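Side-chain contacts in RBSTP2229 gene product (Geobacillus stearothermophilus, PDB 1T6A), which is of unknown function but belongs to the DUF1885 family, with a long helix leading into a small body of helix and antiparallel strands: residues A[101-106]-A[113-118]; A[84-89]-A[96-101]. All coordinates share one frame; numbering follows the deposited sequence. Where two conformers were deposited one is given.

Helix 92-109 offers its turns 96-101 to the end of strand 79-85, at the margin of the four-stranded sheet (contact 2), and its following turns 101-106 to strand 111-114 and the turn after it (contact 1). One helix thus serves two sheets by presenting successive turns to each. The two centres lie about 10 Å apart, and Phe101 belongs to both ranges, although it touches its partner segment only in contact 2. The loop segments beyond the two strands also touch, Phe116 CE2 lying 4.0 Å from Leu86 CD1. The function is unknown, so neither contact can be assigned to a site; a nitrate ion, probably from the crystallisation liquor, sits at contact 1.

Contact 1: residues A[101-106]-A[113-118]; sequences FSKWLA and LHLFSG. With NO3 (nitrate ion), chain B.
Ser117 OG gives a hydrogen bond of 2.7 Å to nitrate O3, while Lys103 NZ reaches O2 of the same ion at 2.9 Å, so the anion bridges helix and turn. Leu115 forms the floor of this bridge: its CD1 lies over the flat face of the nitrate, 3.6 Å from the nitrate N. The Lys103 chain, fully extended beyond CG, crosses Leu115 at about a right angle, with Lys103 CE 4.1 Å from Leu115 CD1. A methionine here would probably leave nitrate O2 without the bond from NZ, and so undo the link between helix and turn.

The rest of the contact is largely apolar. Leu113, its CG anti to the backbone N (chi1 -173°), sends CD2 into a shallow hollow on the helix. Ser102 O and Ala106 CB border that methyl, with Ala106 CB 4.1 Å from Leu113 CD2, and the other methyl, CD1, rests 4.0 Å from Ser102 CB. The hydroxyl of Ser102 turns back to its own helix and bonds to Ala98 O. Met121 of strand 120-123 touches both Lys103 and Leu115. This is a helix packed on a two-stranded antiparallel hairpin, at the end where a type I turn runs from Leu115 to Gly118.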
ATOM      1  N   PHE A 101       8.148   6.125   0.264  1.00 27.78           N
ATOM      2  CA  PHE A 101       7.367   7.250   0.747  1.00 27.64           C
ATOM      3  C   PHE A 101       8.052   8.590   0.446  1.00 26.39           C
ATOM      4  O   PHE A 101       7.375   9.556   0.145  1.00 26.03           O
ATOM      5  CB  PHE A 101       7.080   7.132   2.245  1.00 27.74           C
ATOM      6  CG  PHE A 101       6.383   8.313   2.797  1.00 30.53           C
ATOM      7  CD1 PHE A 101       5.080   8.611   2.397  1.00 31.80           C
ATOM      8  CD2 PHE A 101       7.034   9.183   3.668  1.00 33.95           C
ATOM      9  CE1 PHE A 101       4.439   9.718   2.874  1.00 32.76           C
ATOM     10  CE2 PHE A 101       6.382  10.301   4.157  1.00 33.71           C
ATOM     11  CZ  PHE A 101       5.088  10.570   3.764  1.00 34.21           C
ATOM     12  N   SER A 102       9.377   8.633   0.522  1.00 25.38           N
ATOM     13  CA  SER A 102      10.103   9.875   0.311  1.00 25.39           C
ATOM     14  C   SER A 102       9.949  10.336  -1.140  1.00 25.20           C
ATOM     15  O   SER A 102       9.694  11.520  -1.400  1.00 24.93           O
ATOM     16  CB  SER A 102      11.603   9.691   0.580  0.52 25.14           C
ATOM     17  OG  SER A 102      11.878   9.373   1.921  0.52 26.36           O
ATOM     18  N   LYS A 103      10.081   9.398  -2.077  1.00 24.90           N
ATOM     19  CA  LYS A 103       9.919   9.712  -3.495  1.00 25.62           C
ATOM     20  C   LYS A 103       8.502  10.176  -3.798  1.00 25.08           C
ATOM     21  O   LYS A 103       8.318  11.154  -4.485  1.00 25.25           O
ATOM     22  CB  LYS A 103      10.301   8.515  -4.371  1.00 25.69           C
ATOM     23  CG  LYS A 103      11.794   8.329  -4.448  1.00 28.36           C
ATOM     24  CD  LYS A 103      12.171   6.928  -4.911  1.00 31.58           C
ATOM     25  CE  LYS A 103      13.687   6.734  -4.929  1.00 32.36           C
ATOM     26  NZ  LYS A 103      14.023   5.294  -5.235  1.00 34.81           N
ATOM     27  N   TRP A 104       7.498   9.476  -3.288  1.00 24.82           N
ATOM     28  CA  TRP A 104       6.110   9.926  -3.468  1.00 24.94           C
ATOM     29  C   TRP A 104       5.898  11.333  -2.905  1.00 25.22           C
ATOM     30  O   TRP A 104       5.262  12.193  -3.523  1.00 25.69           O
ATOM     31  CB  TRP A 104       5.151   8.968  -2.780  1.00 24.55           C
ATOM     32  CG  TRP A 104       3.748   9.364  -2.928  1.00 26.06           C
ATOM     33  CD1 TRP A 104       2.889   9.058  -3.975  1.00 26.34           C
ATOM     34  CD2 TRP A 104       2.992  10.157  -2.012  1.00 26.07           C
ATOM     35  NE1 TRP A 104       1.666   9.634  -3.748  1.00 26.71           N
ATOM     36  CE2 TRP A 104       1.697  10.306  -2.553  1.00 26.87           C
ATOM     37  CE3 TRP A 104       3.275  10.744  -0.770  1.00 27.42           C
ATOM     38  CZ2 TRP A 104       0.693  11.017  -1.901  1.00 29.80           C
ATOM     39  CZ3 TRP A 104       2.279  11.470  -0.137  1.00 29.54           C
ATOM     40  CH2 TRP A 104       1.008  11.605  -0.705  1.00 29.59           C
ATOM     41  N   LEU A 105       6.452  11.570  -1.726  1.00 25.40           N
ATOM     42  CA  LEU A 105       6.356  12.874  -1.092  1.00 26.27           C
ATOM     43  C   LEU A 105       6.973  13.970  -1.964  1.00 25.07           C
ATOM     44  O   LEU A 105       6.387  15.014  -2.152  1.00 24.62           O
ATOM     45  CB  LEU A 105       7.058  12.803   0.257  1.00 26.92           C
ATOM     46  CG  LEU A 105       6.741  13.842   1.291  1.00 30.23           C
ATOM     47  CD1 LEU A 105       5.273  13.714   1.775  1.00 31.37           C
ATOM     48  CD2 LEU A 105       7.745  13.667   2.426  1.00 32.80           C
ATOM     49  N   ALA A 106       8.148  13.713  -2.509  1.00 25.45           N
ATOM     50  CA  ALA A 106       8.846  14.667  -3.353  1.00 25.72           C
ATOM     51  C   ALA A 106       8.071  14.955  -4.653  1.00 26.99           C
ATOM     52  O   ALA A 106       7.957  16.092  -5.064  1.00 26.13           O
ATOM     53  CB  ALA A 106      10.238  14.148  -3.668  1.00 25.77           C
ATOM     54  N   LEU A 113      15.044  16.326  -3.023  1.00 25.66           N
ATOM     55  CA  LEU A 113      15.133  15.139  -2.188  1.00 26.06           C
ATOM     56  C   LEU A 113      16.574  14.661  -2.049  1.00 26.31           C
ATOM     57  O   LEU A 113      17.238  14.400  -3.036  1.00 26.91           O
ATOM     58  CB  LEU A 113      14.297  14.008  -2.800  1.00 25.66           C
ATOM     59  CG  LEU A 113      14.134  12.737  -1.968  1.00 25.34           C
ATOM     60  CD1 LEU A 113      13.373  13.016  -0.685  1.00 25.46           C
ATOM     61  CD2 LEU A 113      13.366  11.718  -2.791  1.00 26.37           C
ATOM     62  N   HIS A 114      17.044  14.527  -0.817  1.00 26.65           N
ATOM     63  CA  HIS A 114      18.356  13.973  -0.534  1.00 27.45           C
ATOM     64  C   HIS A 114      18.147  12.625   0.131  1.00 27.08           C
ATOM     65  O   HIS A 114      17.813  12.546   1.313  1.00 25.86           O
ATOM     66  CB  HIS A 114      19.160  14.913   0.362  1.00 28.23           C
ATOM     67  CG  HIS A 114      19.076  16.354  -0.050  1.00 31.77           C
ATOM     68  ND1 HIS A 114      18.220  17.255   0.553  1.00 37.12           N
ATOM     69  CD2 HIS A 114      19.732  17.044  -1.011  1.00 35.19           C
ATOM     70  CE1 HIS A 114      18.357  18.440  -0.017  1.00 36.10           C
ATOM     71  NE2 HIS A 114      19.265  18.339  -0.972  1.00 36.39           N
ATOM     72  N   LEU A 115      18.303  11.575  -0.662  1.00 27.29           N
ATOM     73  CA  LEU A 115      18.106  10.208  -0.207  1.00 29.01           C
ATOM     74  C   LEU A 115      19.301   9.746   0.617  1.00 29.54           C
ATOM     75  O   LEU A 115      20.404  10.263   0.455  1.00 28.01           O
ATOM     76  CB  LEU A 115      17.923   9.302  -1.408  1.00 29.23           C
ATOM     77  CG  LEU A 115      16.618   9.561  -2.175  1.00 31.39           C
ATOM     78  CD1 LEU A 115      16.702   9.103  -3.613  1.00 33.70           C
ATOM     79  CD2 LEU A 115      15.482   8.852  -1.498  1.00 34.01           C
ATOM     80  N   PHE A 116      19.105   8.762   1.481  1.00 31.62           N
ATOM     81  CA  PHE A 116      20.201   8.365   2.368  1.00 33.59           C
ATOM     82  C   PHE A 116      21.295   7.622   1.597  1.00 33.39           C
ATOM     83  O   PHE A 116      22.385   7.473   2.091  1.00 32.81           O
ATOM     84  CB  PHE A 116      19.743   7.574   3.613  1.00 34.99           C
ATOM     85  CG  PHE A 116      18.872   6.398   3.308  1.00 37.47           C
ATOM     86  CD1 PHE A 116      19.425   5.186   2.917  1.00 41.23           C
ATOM     87  CD2 PHE A 116      17.506   6.509   3.418  1.00 39.96           C
ATOM     88  CE1 PHE A 116      18.605   4.093   2.638  1.00 42.99           C
ATOM     89  CE2 PHE A 116      16.685   5.458   3.132  1.00 41.36           C
ATOM     90  CZ  PHE A 116      17.228   4.236   2.746  1.00 43.69           C
ATOM     91  N   SER A 117      20.998   7.190   0.378  1.00 33.14           N
ATOM     92  CA  SER A 117      22.009   6.615  -0.504  1.00 33.42           C
ATOM     93  C   SER A 117      23.031   7.638  -1.042  1.00 33.18           C
ATOM     94  O   SER A 117      23.970   7.249  -1.724  1.00 33.04           O
ATOM     95  CB  SER A 117      21.313   5.987  -1.713  1.00 33.50           C
ATOM     96  OG  SER A 117      20.847   7.013  -2.589  1.00 33.15           O
ATOM     97  N   GLY A 118      22.817   8.933  -0.784  1.00 32.83           N
ATOM     98  CA  GLY A 118      23.633   9.998  -1.341  1.00 32.49           C
ATOM     99  C   GLY A 118      23.110  10.588  -2.648  1.00 32.64           C
ATOM    100  O   GLY A 118      23.626  11.569  -3.128  1.00 32.50           O
TER
HETATM  101  N   NO3 B 201      17.830   5.730  -4.258  1.00 45.24           N
HETATM  102  O1  NO3 B 201      17.527   5.475  -2.915  1.00 46.00           O
HETATM  103  O2  NO3 B 201      16.899   5.429  -5.268  1.00 44.94           O
HETATM  104  O3  NO3 B 201      19.059   6.316  -4.554  1.00 45.39           O

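Contact 2: residues A[84-89]-A[96-101]; sequences IALPPG and GKANEF
Ala98 CB is the small bump on which this contact turns, and Ile84 and Leu86 form the notch that receives it. Ile84 CG2 stands 4.1 Å from Ala98 CB, and Leu86 CD2 lies at the same distance from it. Ile84 CG2 and Leu86 CD2 are themselves 5.3 Å apart, so the alanine methyl rests over the gap, touching both. Both residues point to the helix because the chain is extended here: residues two apart point to the same face, while Ala85 between them points away from the helix.

Ile84 uses its fork to make a second fit. With CG2 anti to the backbone N and CG1 beside it (chi1 -60°), the short branch goes to Ala98 and the longer one runs on to Phe101, one helical turn further along. There Ile84 CD1 comes up to the edge of the phenyl ring, near the ring plane, 3.8 Å from Phe101 CD2. The methyl therefore abuts the rim and does not lie over a face. A small residue is consistent with the close approach here, 7.3 Å between Ile84 CA and Ala98 CA, with just one methyl from the helix to be housed between them.

Neighbouring strand 68-76 completes the surroundings. Met69 touches Ile84, Leu86 and Ala98, while Ile71 backs Phe101; Leu86 also reaches Asp94 and Lys95 on the preceding part of the helix.

Every touching group across the two segments is a hydrocarbon, and neither hydrogen bond nor salt bridge joins them. The strand end is thus probably held to the helix by dispersion and by the removal of apolar surface from water, and its placement probably depends more on complementary shape than on directed bonds.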
ATOM      1  N   ILE A  84      13.069  12.192   7.351  1.00 27.96           N
ATOM      2  CA  ILE A  84      12.721  10.817   7.677  1.00 29.34           C
ATOM      3  C   ILE A  84      13.951  10.163   8.248  1.00 29.99           C
ATOM      4  O   ILE A  84      14.943   9.980   7.542  1.00 30.25           O
ATOM      5  CB  ILE A  84      12.221  10.059   6.437  1.00 29.59           C
ATOM      6  CG1 ILE A  84      10.989  10.756   5.886  1.00 31.82           C
ATOM      7  CG2 ILE A  84      11.917   8.601   6.795  1.00 29.82           C
ATOM      8  CD1 ILE A  84      10.578  10.248   4.550  1.00 35.63           C
ATOM      9  N   ALA A  85      13.900   9.862   9.542  1.00 31.29           N
ATOM     10  CA  ALA A  85      14.996   9.242  10.265  1.00 32.41           C
ATOM     11  C   ALA A  85      14.723   7.762  10.506  1.00 33.46           C
ATOM     12  O   ALA A  85      13.694   7.390  11.070  1.00 32.39           O
ATOM     13  CB  ALA A  85      15.209   9.957  11.623  1.00 32.69           C
ATOM     14  N   LEU A  86      15.654   6.923  10.077  1.00 35.10           N
ATOM     15  CA  LEU A  86      15.621   5.510  10.397  1.00 36.66           C
ATOM     16  C   LEU A  86      16.478   5.242  11.629  1.00 38.72           C
ATOM     17  O   LEU A  86      17.623   5.672  11.684  1.00 38.08           O
ATOM     18  CB  LEU A  86      16.168   4.689   9.240  1.00 36.57           C
ATOM     19  CG  LEU A  86      15.366   4.697   7.947  1.00 36.90           C
ATOM     20  CD1 LEU A  86      16.194   4.010   6.877  1.00 39.22           C
ATOM     21  CD2 LEU A  86      14.051   3.985   8.135  1.00 37.30           C
ATOM     22  N   PRO A  87      15.931   4.511  12.599  1.00 41.26           N
ATOM     23  CA  PRO A  87      16.672   4.176  13.815  1.00 42.74           C
ATOM     24  C   PRO A  87      17.775   3.154  13.540  1.00 44.20           C
ATOM     25  O   PRO A  87      17.781   2.540  12.462  1.00 44.67           O
ATOM     26  CB  PRO A  87      15.595   3.587  14.727  1.00 42.84           C
ATOM     27  CG  PRO A  87      14.601   2.979  13.772  1.00 42.65           C
ATOM     28  CD  PRO A  87      14.576   3.927  12.601  1.00 41.19           C
ATOM     29  N   PRO A  88      18.723   3.013  14.471  1.00 45.56           N
ATOM     30  CA  PRO A  88      19.850   2.077  14.319  1.00 45.85           C
ATOM     31  C   PRO A  88      19.470   0.649  13.923  1.00 45.41           C
ATOM     32  O   PRO A  88      20.168   0.046  13.102  1.00 45.69           O
ATOM     33  CB  PRO A  88      20.497   2.086  15.707  1.00 46.20           C
ATOM     34  CG  PRO A  88      20.224   3.456  16.212  1.00 46.60           C
ATOM     35  CD  PRO A  88      18.819   3.777  15.732  1.00 46.18           C
ATOM     36  N   GLY A  89      18.378   0.131  14.465  1.00 44.59           N
ATOM     37  CA  GLY A  89      17.965  -1.230  14.137  1.00 44.33           C
ATOM     38  C   GLY A  89      17.089  -1.385  12.892  1.00 43.26           C
ATOM     39  O   GLY A  89      16.509  -2.443  12.683  1.00 43.87           O
ATOM     40  N   GLY A  96      13.571   0.381   2.299  1.00 28.04           N
ATOM     41  CA  GLY A  96      12.769   0.394   1.099  1.00 27.42           C
ATOM     42  C   GLY A  96      11.493   1.197   1.257  1.00 27.15           C
ATOM     43  O   GLY A  96      11.165   2.010   0.391  1.00 26.67           O
ATOM     44  N   LYS A  97      10.779   1.009   2.363  1.00 26.56           N
ATOM     45  CA  LYS A  97       9.546   1.750   2.563  1.00 27.02           C
ATOM     46  C   LYS A  97       9.810   3.244   2.699  1.00 26.78           C
ATOM     47  O   LYS A  97       9.073   4.051   2.136  1.00 26.43           O
ATOM     48  CB  LYS A  97       8.764   1.234   3.762  1.00 27.59           C
ATOM     49  CG  LYS A  97       8.289  -0.197   3.609  1.00 29.90           C
ATOM     50  CD  LYS A  97       7.241  -0.319   2.518  1.00 33.84           C
ATOM     51  CE  LYS A  97       6.735  -1.730   2.433  1.00 34.61           C
ATOM     52  NZ  LYS A  97       7.611  -2.520   1.621  1.00 37.74           N
ATOM     53  N   ALA A  98      10.894   3.614   3.376  1.00 26.50           N
ATOM     54  CA  ALA A  98      11.235   5.024   3.546  1.00 26.88           C
ATOM     55  C   ALA A  98      11.563   5.611   2.192  1.00 27.14           C
ATOM     56  O   ALA A  98      11.160   6.718   1.888  1.00 27.35           O
ATOM     57  CB  ALA A  98      12.442   5.214   4.519  1.00 26.79           C
ATOM     58  N   ASN A  99      12.296   4.864   1.377  1.00 27.76           N
ATOM     59  CA  ASN A  99      12.625   5.325   0.032  1.00 28.53           C
ATOM     60  C   ASN A  99      11.349   5.554  -0.786  1.00 27.81           C
ATOM     61  O   ASN A  99      11.209   6.582  -1.429  1.00 25.93           O
ATOM     62  CB  ASN A  99      13.519   4.308  -0.689  1.00 29.14           C
ATOM     63  CG  ASN A  99      14.977   4.444  -0.329  1.00 32.05           C
ATOM     64  OD1 ASN A  99      15.435   5.515   0.088  1.00 34.39           O
ATOM     65  ND2 ASN A  99      15.731   3.351  -0.499  1.00 34.02           N
ATOM     66  N   GLU A 100      10.411   4.607  -0.716  1.00 27.74           N
ATOM     67  CA  GLU A 100       9.144   4.700  -1.449  1.00 28.58           C
ATOM     68  C   GLU A 100       8.322   5.929  -1.031  1.00 28.21           C
ATOM     69  O   GLU A 100       7.842   6.677  -1.866  1.00 28.48           O
ATOM     70  CB  GLU A 100       8.306   3.430  -1.234  1.00 29.37           C
ATOM     71  CG  GLU A 100       8.852   2.227  -1.976  1.00 32.58           C
ATOM     72  CD  GLU A 100       8.381   0.890  -1.415  1.00 37.77           C
ATOM     73  OE1 GLU A 100       7.254   0.810  -0.882  1.00 40.17           O
ATOM     74  OE2 GLU A 100       9.141  -0.100  -1.534  1.00 42.32           O
ATOM     75  N   PHE A 101       8.148   6.125   0.264  1.00 27.78           N
ATOM     76  CA  PHE A 101       7.367   7.250   0.747  1.00 27.64           C
ATOM     77  C   PHE A 101       8.052   8.590   0.446  1.00 26.39           C
ATOM     78  O   PHE A 101       7.375   9.556   0.145  1.00 26.03           O
ATOM     79  CB  PHE A 101       7.080   7.132   2.245  1.00 27.74           C
ATOM     80  CG  PHE A 101       6.383   8.313   2.797  1.00 30.53           C
ATOM     81  CD1 PHE A 101       5.080   8.611   2.397  1.00 31.80           C
ATOM     82  CD2 PHE A 101       7.034   9.183   3.668  1.00 33.95           C
ATOM     83  CE1 PHE A 101       4.439   9.718   2.874  1.00 32.76           C
ATOM     84  CE2 PHE A 101       6.382  10.301   4.157  1.00 33.71           C
ATOM     85  CZ  PHE A 101       5.088  10.570   3.764  1.00 34.21           C
TER